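Local atomic coordinates of alpha-n-acetylglucosaminidase family protein (Clostridium perfringens, PDB entry 4A42), a protein that probably binds carbohydrate, as a family 32 carbohydrate-binding module of a large, multimodular alpha-N-acetylglucosaminidase of glycoside hydrolase family 89. Residues N45-Q59 and F134-I146. Residues are numbered along the deposited sequence; the frame is centred on the assembly and turned at random.
With CA (calcium ion), chain C.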
loop_
_atom_site.group_PDB
_atom_site.type_symbol
_atom_site.label_atom_id
_atom_site.label_comp_id
_atom_site.label_asym_id
_atom_site.label_seq_id
_atom_site.Cartn_x
_atom_site.Cartn_y
_atom_site.Cartn_z
ATOM N N ASN A 45 3.492 2.066 11.350
ATOM C CA ASN A 45 2.081 1.810 11.625
ATOM C C ASN A 45 1.417 1.150 10.423
ATOM O O ASN A 45 0.349 0.572 10.533
ATOM C CB ASN A 45 1.338 3.097 11.989
ATOM C CG ASN A 45 1.723 3.623 13.364
ATOM O OD1 ASN A 45 2.355 2.922 14.155
ATOM N ND2 ASN A 45 1.325 4.850 13.659
ATOM N N LEU A 46 2.054 1.224 9.270
ATOM C CA LEU A 46 1.480 0.610 8.073
ATOM C C LEU A 46 1.562 -0.908 8.075
ATOM O O LEU A 46 0.836 -1.575 7.335
ATOM C CB LEU A 46 2.172 1.135 6.816
ATOM C CG LEU A 46 1.896 2.580 6.441
ATOM C CD1 LEU A 46 2.895 3.002 5.374
ATOM C CD2 LEU A 46 0.456 2.723 5.942
ATOM N N ARG A 47 2.451 -1.446 8.887
ATOM C CA ARG A 47 2.666 -2.851 8.861
ATOM C C ARG A 47 2.999 -3.443 10.234
ATOM O O ARG A 47 3.833 -4.283 10.356
ATOM C CB ARG A 47 3.729 -3.192 7.817
ATOM C CG ARG A 47 4.898 -2.292 7.870
ATOM C CD ARG A 47 5.988 -2.975 8.628
ATOM N NE ARG A 47 7.303 -2.399 8.466
ATOM C CZ ARG A 47 8.299 -3.001 7.844
ATOM N NH1 ARG A 47 8.152 -4.185 7.301
ATOM N NH2 ARG A 47 9.441 -2.401 7.780
ATOM N N ASP A 48 2.264 -3.000 11.230
ATOM C CA ASP A 48 2.454 -3.469 12.601
ATOM C C ASP A 48 1.389 -4.463 13.060
ATOM O O ASP A 48 1.402 -4.912 14.214
ATOM C CB ASP A 48 2.562 -2.291 13.575
ATOM C CG ASP A 48 1.281 -1.500 13.685
ATOM O OD1 ASP A 48 0.369 -1.706 12.852
ATOM O OD2 ASP A 48 1.188 -0.669 14.607
ATOM N N GLY A 49 0.478 -4.819 12.157
ATOM C CA GLY A 49 -0.541 -5.809 12.462
ATOM C C GLY A 49 -1.702 -5.292 13.292
ATOM O O GLY A 49 -2.516 -6.077 13.766
ATOM N N ASN A 50 -1.781 -3.975 13.467
ATOM C CA ASN A 50 -2.825 -3.350 14.280
ATOM C C ASN A 50 -3.598 -2.373 13.411
ATOM O O ASN A 50 -3.059 -1.362 12.990
ATOM C CB ASN A 50 -2.177 -2.624 15.466
ATOM C CG ASN A 50 -3.196 -2.017 16.429
ATOM O OD1 ASN A 50 -4.277 -1.609 16.033
ATOM N ND2 ASN A 50 -2.843 -1.974 17.709
ATOM N N GLU A 51 -4.861 -2.653 13.138
ATOM C CA GLU A 51 -5.579 -1.853 12.146
ATOM C C GLU A 51 -5.897 -0.445 12.622
ATOM O O GLU A 51 -6.280 0.409 11.821
ATOM C CB GLU A 51 -6.870 -2.547 11.711
ATOM C CG GLU A 51 -6.593 -3.748 10.828
ATOM C CD GLU A 51 -7.856 -4.408 10.326
ATOM O OE1 GLU A 51 -8.968 -3.923 10.650
ATOM O OE2 GLU A 51 -7.727 -5.415 9.605
ATOM N N ASN A 52 -5.765 -0.223 13.923
ATOM C CA ASN A 52 -6.048 1.087 14.478
ATOM C C ASN A 52 -4.850 2.006 14.715
ATOM O O ASN A 52 -5.029 3.128 15.119
ATOM C CB ASN A 52 -6.925 0.993 15.723
ATOM C CG ASN A 52 -8.383 0.774 15.387
ATOM O OD1 ASN A 52 -8.900 1.306 14.436
ATOM N ND2 ASN A 52 -9.041 -0.011 16.188
ATOM N N THR A 53 -3.652 1.535 14.416
ATOM C CA THR A 53 -2.489 2.408 14.446
ATOM C C THR A 53 -2.328 2.893 13.009
ATOM O O THR A 53 -2.177 2.104 12.098
ATOM C CB THR A 53 -1.218 1.703 14.919
ATOM O OG1 THR A 53 -0.923 0.596 14.073
ATOM C CG2 THR A 53 -1.370 1.236 16.376
ATOM N N LEU A 54 -2.364 4.205 12.842
ATOM C CA LEU A 54 -2.474 4.816 11.532
ATOM C C LEU A 54 -1.260 5.562 11.022
ATOM O O LEU A 54 -0.495 6.084 11.804
ATOM C CB LEU A 54 -3.624 5.799 11.553
ATOM C CG LEU A 54 -4.836 5.365 12.361
ATOM C CD1 LEU A 54 -5.831 6.491 12.387
ATOM C CD2 LEU A 54 -5.454 4.129 11.764
ATOM N N TRP A 55 -1.120 5.595 9.696
ATOM C CA TRP A 55 -0.184 6.480 9.031
ATOM C C TRP A 55 -1.045 7.576 8.404
ATOM O O TRP A 55 -1.931 7.303 7.623
ATOM C CB TRP A 55 0.648 5.758 7.978
ATOM C CG TRP A 55 1.414 6.694 7.070
ATOM C CD1 TRP A 55 2.548 7.392 7.379
ATOM C CD2 TRP A 55 1.102 7.025 5.712
ATOM N NE1 TRP A 55 2.948 8.137 6.300
ATOM C CE2 TRP A 55 2.082 7.924 5.264
ATOM C CE3 TRP A 55 0.084 6.648 4.830
ATOM C CZ2 TRP A 55 2.077 8.447 3.982
ATOM C CZ3 TRP A 55 0.083 7.174 3.559
ATOM C CH2 TRP A 55 1.071 8.059 3.146
ATOM N N VAL A 56 -0.793 8.813 8.795
ATOM C CA VAL A 56 -1.575 9.939 8.338
ATOM C C VAL A 56 -0.642 10.910 7.667
ATOM O O VAL A 56 0.074 11.632 8.329
ATOM C CB VAL A 56 -2.216 10.637 9.540
ATOM C CG1 VAL A 56 -3.041 11.807 9.109
ATOM C CG2 VAL A 56 -3.063 9.661 10.332
ATOM N N PRO A 57 -0.694 10.965 6.354
ATOM C CA PRO A 57 0.190 11.857 5.621
ATOM C C PRO A 57 -0.208 13.297 5.805
ATOM O O PRO A 57 -1.295 13.616 6.219
ATOM C CB PRO A 57 -0.004 11.431 4.167
ATOM C CG PRO A 57 -1.293 10.744 4.139
ATOM C CD PRO A 57 -1.380 10.036 5.447
ATOM N N GLY A 58 0.743 14.161 5.512
ATOM C CA GLY A 58 0.543 15.579 5.511
ATOM C C GLY A 58 0.037 16.002 4.121
ATOM O O GLY A 58 -0.511 15.208 3.395
ATOM N N GLN A 59 0.187 17.272 3.786
ATOM C CA GLN A 59 -0.409 17.829 2.575
ATOM C C GLN A 59 0.443 17.798 1.309
ATOM O O GLN A 59 0.236 18.596 0.418
ATOM C CB GLN A 59 -0.938 19.233 2.830
ATOM C CG GLN A 59 -1.943 19.331 3.979
ATOM C CD GLN A 59 -2.974 18.218 3.976
ATOM O OE1 GLN A 59 -2.669 17.081 4.304
ATOM N NE2 GLN A 59 -4.197 18.550 3.619
ATOM N N PHE A 134 -1.874 7.837 -3.035
ATOM C CA PHE A 134 -3.175 8.219 -2.496
ATOM C C PHE A 134 -3.501 9.642 -2.900
ATOM O O PHE A 134 -2.713 10.553 -2.670
ATOM C CB PHE A 134 -3.194 8.082 -0.972
ATOM C CG PHE A 134 -2.852 6.705 -0.492
ATOM C CD1 PHE A 134 -3.751 5.666 -0.646
ATOM C CD2 PHE A 134 -1.626 6.440 0.095
ATOM C CE1 PHE A 134 -3.447 4.389 -0.222
ATOM C CE2 PHE A 134 -1.310 5.148 0.535
ATOM C CZ PHE A 134 -2.225 4.128 0.381
ATOM N N ASN A 135 -4.642 9.816 -3.548
ATOM C CA ASN A 135 -5.058 11.143 -3.976
ATOM C C ASN A 135 -6.345 11.687 -3.378
ATOM O O ASN A 135 -6.846 12.679 -3.842
ATOM C CB ASN A 135 -5.076 11.269 -5.492
ATOM C CG ASN A 135 -6.051 10.345 -6.132
ATOM O OD1 ASN A 135 -5.795 9.167 -6.226
ATOM N ND2 ASN A 135 -7.167 10.882 -6.610
ATOM N N SER A 136 -6.896 11.017 -2.379
ATOM C CA SER A 136 -8.062 11.533 -1.702
ATOM C C SER A 136 -7.652 12.425 -0.530
ATOM O O SER A 136 -6.482 12.567 -0.223
ATOM C CB SER A 136 -8.985 10.412 -1.239
ATOM O OG SER A 136 -8.244 9.315 -0.787
ATOM N N GLU A 137 -8.649 13.040 0.083
ATOM C CA GLU A 137 -8.452 13.822 1.284
ATOM C C GLU A 137 -8.640 12.933 2.512
ATOM O O GLU A 137 -9.269 11.906 2.445
ATOM C CB GLU A 137 -9.455 14.963 1.314
ATOM C CG GLU A 137 -9.269 15.975 0.207
ATOM C CD GLU A 137 -7.885 16.593 0.229
ATOM O OE1 GLU A 137 -7.400 16.868 1.338
ATOM O OE2 GLU A 137 -7.280 16.802 -0.839
ATOM N N ASN A 138 -8.168 13.552 3.664
ATOM C CA ASN A 138 -8.149 12.856 4.955
ATOM C C ASN A 138 -7.685 11.402 4.895
ATOM O O ASN A 138 -8.294 10.525 5.509
ATOM C CB ASN A 138 -9.500 12.961 5.688
ATOM C CG ASN A 138 -10.678 12.490 4.849
ATOM O OD1 ASN A 138 -10.865 11.290 4.622
ATOM N ND2 ASN A 138 -11.497 13.437 4.404
ATOM N N VAL A 139 -6.525 11.227 4.150
ATOM C CA VAL A 139 -6.045 9.851 4.137
ATOM C C VAL A 139 -5.508 9.388 5.483
ATOM O O VAL A 139 -4.630 10.015 6.030
ATOM C CB VAL A 139 -4.915 9.721 3.089
ATOM C CG1 VAL A 139 -4.267 8.368 3.134
ATOM C CG2 VAL A 139 -5.453 9.999 1.703
ATOM N N LYS A 140 -6.020 8.278 5.996
ATOM C CA LYS A 140 -5.479 7.691 7.212
ATOM C C LYS A 140 -5.441 6.192 6.997
ATOM O O LYS A 140 -6.467 5.559 6.983
ATOM C CB LYS A 140 -6.353 8.037 8.423
ATOM C CG LYS A 140 -6.582 9.519 8.572
ATOM C CD LYS A 140 -7.389 9.867 9.807
ATOM C CE LYS A 140 -7.460 11.370 9.961
ATOM N NZ LYS A 140 -8.094 11.794 11.216
ATOM N N ILE A 141 -4.257 5.628 6.854
ATOM C CA ILE A 141 -4.144 4.212 6.531
ATOM C C ILE A 141 -3.811 3.400 7.779
ATOM O O ILE A 141 -2.777 3.601 8.412
ATOM C CB ILE A 141 -3.055 3.992 5.449
ATOM C CG1 ILE A 141 -3.335 4.851 4.208
ATOM C CG2 ILE A 141 -2.934 2.502 5.090
ATOM C CD1 ILE A 141 -4.668 4.590 3.555
ATOM N N GLY A 142 -4.700 2.492 8.148
ATOM C CA GLY A 142 -4.495 1.688 9.338
ATOM C C GLY A 142 -3.530 0.545 9.126
ATOM O O GLY A 142 -2.865 0.129 10.071
ATOM N N GLU A 143 -3.454 0.028 7.905
ATOM C CA GLU A 143 -2.615 -1.119 7.629
ATOM C C GLU A 143 -2.598 -1.377 6.124
ATOM O O GLU A 143 -3.604 -1.167 5.451
ATOM C CB GLU A 143 -3.193 -2.344 8.345
ATOM C CG GLU A 143 -2.232 -3.505 8.456
ATOM C CD GLU A 143 -1.193 -3.369 9.576
ATOM O OE1 GLU A 143 -1.197 -2.420 10.386
ATOM O OE2 GLU A 143 -0.355 -4.259 9.653
ATOM N N ILE A 144 -1.454 -1.814 5.609
ATOM C CA ILE A 144 -1.366 -2.326 4.244
ATOM C C ILE A 144 -0.832 -3.742 4.318
ATOM O O ILE A 144 0.232 -3.992 4.883
ATOM C CB ILE A 144 -0.440 -1.472 3.360
ATOM C CG1 ILE A 144 -1.071 -0.093 3.145
ATOM C CG2 ILE A 144 -0.181 -2.161 2.016
ATOM C CD1 ILE A 144 -0.170 0.872 2.445
ATOM N N LYS A 145 -1.605 -4.669 3.802
ATOM C CA LYS A 145 -1.265 -6.078 3.821
ATOM C C LYS A 145 -0.966 -6.573 2.405
ATOM O O LYS A 145 -1.755 -6.376 1.527
ATOM C CB LYS A 145 -2.392 -6.880 4.444
ATOM C CG LYS A 145 -2.815 -6.343 5.798
ATOM C CD LYS A 145 -3.953 -7.100 6.421
ATOM C CE LYS A 145 -4.623 -6.300 7.521
ATOM N NZ LYS A 145 -5.881 -6.893 8.073
ATOM N N ILE A 146 0.199 -7.187 2.227
ATOM C CA ILE A 146 0.611 -7.655 0.911
ATOM C C ILE A 146 0.786 -9.157 0.991
ATOM O O ILE A 146 1.747 -9.623 1.552
ATOM C CB ILE A 146 1.914 -6.991 0.466
ATOM C CG1 ILE A 146 1.740 -5.471 0.407
ATOM C CG2 ILE A 146 2.341 -7.513 -0.890
ATOM C CD1 ILE A 146 2.991 -4.716 0.273
HETATM CA CA CA C . -1.365 -0.351 11.779
HETATM O O HOH W 1 -3.873 12.644 5.871
#
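The calcium site of this F5/8 type C (CBM32) beta-sandwich domain joins loop 45-59 to the start of strand 141-148. D48 and E143 meet here, their carboxylates nearly coplanar and each giving one oxygen to the calcium ion: D48 OD1 and E143 OE1 lie 3.0 Å apart, an approach of two acceptors which the shared cation would offset. The backbone oxygens of N45, N50, T53 and G142 and T53 OG1 complete seven oxygen ligands. G142 suits its place because its CA, bare of a side chain, approaches E51 O at 3.3 Å in a CA-H...O contact; that buried oxygen has no conventional partner. E143 reaches the ion by swinging CG opposite the backbone N (chi1 -164°) and then bending at chi2 (79°). Its other oxygen, OE2, takes the N-H of G49 at 2.7 Å, on the syn side but tilted from the carboxylate plane, so both ends of the carboxylate are held. D48 is fixed likewise: T53 OG1 donates to the syn lone pair of OD2, while N50 N meets OD1 from above the carboxylate plane in an Asx turn. Beside the site, K145 NZ makes a salt bridge to E51 OE2 (2.8 Å), on its anti lone pair, and I144 N donates almost straight (173°) to L46 O.

Farther along, W55 and I141 form a single antiparallel hydrogen-bonded bridge. The broad, flat W55 indole suits this buried place: P57 CD covers one face and L46 CD1 the other, I141 CG1 abuts its edge, and F134 CE2 touches CZ3 at 3.9 Å; NE1 is spent on S38 O. Branched L46 also presses CD2 on I141 CG2 at 3.5 Å. With ligands from both loop and strand, calcium cross-links the two; two carboxylates would roughly offset its charge, and its role is probably structural.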